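Long-range contact in OBG-type G domain-containing protein (Pyrococcus horikoshii, PDB 2E87), which binds GDP and probably GTP as an Obg-type, NOG1-like GTPase, its cellular role being unknown: residues D15-K20 against N55-N60. Numbering follows the deposited sequence.
Sequences DELIDK and NVVRDN
Leu17 and Lys20 meet Val56, Val57 and Asn60 where helices 14-30 and 38-67 pack in the helical bundle that corresponds to the NOG1 N-terminal domain. The axes of segments 15-20 and 55-60 approach to 9.4 Å with 138° between their directions, an oblique crossing closer to antiparallel than to parallel, and the backbones come nearest at Leu17 and Val57, whose CA atoms are 6.4 Å apart.

The apolar part rests on the forked end of Leu17. Its CD1 touches Val57 CG1 at 3.6 Å, while CD2 lies 3.8 Å from Asn60 CB, so the two methyls divide between residues almost one helical turn apart. Val57 presents CG1 to Leu17 by holding it anti to the backbone N (chi1 168°). Beyond this pair, Leu140 of helix 122-142 packs on Leu17 and Ile105 of helix 88-117 on Val57, which ties the contact to two more helices of the bundle.

Lys20 contributes its aliphatic chain. With chi1 to chi3 all extended it passes Val56 CG1 and crosses the amide of Asn60, CE lying 3.8 Å from Asn60 OD1, before bending at chi4.

The polar element stays within helix 38-67: Asn60 folds back on the preceding turn, and its ND2 donates to Val56 O at 2.7 Å, nearly straight (166°). Val56 O also accepts from Asn60 N, the two nitrogens approaching from opposite faces of the carbonyl plane.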
# COMPACT_ATOMS: atom_id res chain seq x y z
N ASP A 15 -4.96 5.21 27.13
CA ASP A 15 -5.77 6.03 28.03
C ASP A 15 -7.20 6.25 27.55
O ASP A 15 -8.15 6.16 28.34
CB ASP A 15 -5.11 7.39 28.25
CG ASP A 15 -3.82 7.30 29.02
OD1 ASP A 15 -3.68 6.36 29.84
OD2 ASP A 15 -2.95 8.19 28.83
N GLU A 16 -7.36 6.55 26.27
CA GLU A 16 -8.69 6.79 25.72
C GLU A 16 -9.53 5.52 25.81
O GLU A 16 -10.72 5.59 26.06
CB GLU A 16 -8.61 7.27 24.26
CG GLU A 16 -7.73 8.51 24.06
CD GLU A 16 -7.46 8.84 22.59
OE1 GLU A 16 -7.35 7.92 21.75
OE2 GLU A 16 -7.32 10.05 22.27
N LEU A 17 -8.91 4.37 25.60
CA LEU A 17 -9.66 3.11 25.66
C LEU A 17 -10.04 2.83 27.10
O LEU A 17 -11.14 2.37 27.38
CB LEU A 17 -8.82 1.95 25.12
CG LEU A 17 -9.41 1.09 24.00
CD1 LEU A 17 -8.87 -0.33 24.16
CD2 LEU A 17 -10.93 1.08 24.04
N ILE A 18 -9.11 3.09 28.00
CA ILE A 18 -9.35 2.86 29.42
C ILE A 18 -10.54 3.72 29.85
O ILE A 18 -11.50 3.22 30.42
CB ILE A 18 -8.12 3.25 30.26
CG1 ILE A 18 -7.00 2.23 30.02
CG2 ILE A 18 -8.49 3.30 31.73
CD1 ILE A 18 -5.66 2.65 30.64
N ASP A 19 -10.46 5.01 29.55
CA ASP A 19 -11.52 5.92 29.92
C ASP A 19 -12.86 5.53 29.31
O ASP A 19 -13.89 5.55 30.00
CB ASP A 19 -11.14 7.35 29.52
CG ASP A 19 -10.07 7.94 30.43
OD1 ASP A 19 -9.44 7.18 31.19
OD2 ASP A 19 -9.86 9.17 30.38
N LYS A 20 -12.85 5.17 28.04
CA LYS A 20 -14.09 4.78 27.36
C LYS A 20 -14.67 3.57 28.08
O LYS A 20 -15.85 3.55 28.42
CB LYS A 20 -13.80 4.42 25.90
CG LYS A 20 -15.03 4.20 25.04
CD LYS A 20 -14.61 3.80 23.61
CE LYS A 20 -15.75 3.93 22.61
NZ LYS A 20 -16.19 5.36 22.50
N ASN A 55 -15.70 -6.13 27.29
CA ASN A 55 -16.31 -6.01 25.97
C ASN A 55 -16.01 -4.74 25.22
O ASN A 55 -15.81 -4.77 24.01
CB ASN A 55 -17.82 -6.18 26.06
CG ASN A 55 -18.23 -7.61 25.94
OD1 ASN A 55 -18.11 -8.37 26.89
ND2 ASN A 55 -18.69 -8.00 24.75
N VAL A 56 -15.99 -3.63 25.93
CA VAL A 56 -15.72 -2.37 25.28
C VAL A 56 -14.30 -2.34 24.75
O VAL A 56 -14.06 -1.91 23.63
CB VAL A 56 -15.98 -1.20 26.26
CG1 VAL A 56 -15.43 0.09 25.69
CG2 VAL A 56 -17.47 -1.08 26.48
N VAL A 57 -13.35 -2.81 25.55
CA VAL A 57 -11.96 -2.82 25.12
C VAL A 57 -11.77 -3.78 23.94
O VAL A 57 -11.18 -3.42 22.93
CB VAL A 57 -11.01 -3.25 26.25
CG1 VAL A 57 -9.63 -3.52 25.69
CG2 VAL A 57 -10.96 -2.17 27.31
N ARG A 58 -12.27 -5.00 24.08
CA ARG A 58 -12.11 -5.99 23.04
C ARG A 58 -12.81 -5.59 21.75
O ARG A 58 -12.31 -5.86 20.67
CB ARG A 58 -12.57 -7.35 23.54
CG ARG A 58 -11.56 -8.00 24.50
CD ARG A 58 -12.23 -8.98 25.45
NE ARG A 58 -13.00 -9.96 24.72
CZ ARG A 58 -14.30 -10.15 24.86
NH1 ARG A 58 -14.99 -9.43 25.73
NH2 ARG A 58 -14.91 -11.05 24.11
N ASP A 59 -13.95 -4.93 21.86
CA ASP A 59 -14.66 -4.52 20.66
C ASP A 59 -13.89 -3.46 19.89
O ASP A 59 -13.76 -3.57 18.68
CB ASP A 59 -16.06 -4.01 21.00
CG ASP A 59 -16.99 -5.12 21.44
OD1 ASP A 59 -16.63 -6.32 21.30
OD2 ASP A 59 -18.10 -4.80 21.93
N ASN A 60 -13.38 -2.44 20.58
CA ASN A 60 -12.63 -1.40 19.88
C ASN A 60 -11.34 -1.98 19.28
O ASN A 60 -11.05 -1.76 18.10
CB ASN A 60 -12.33 -0.22 20.81
CG ASN A 60 -13.57 0.67 21.07
OD1 ASN A 60 -13.83 1.62 20.33
ND2 ASN A 60 -14.33 0.34 22.11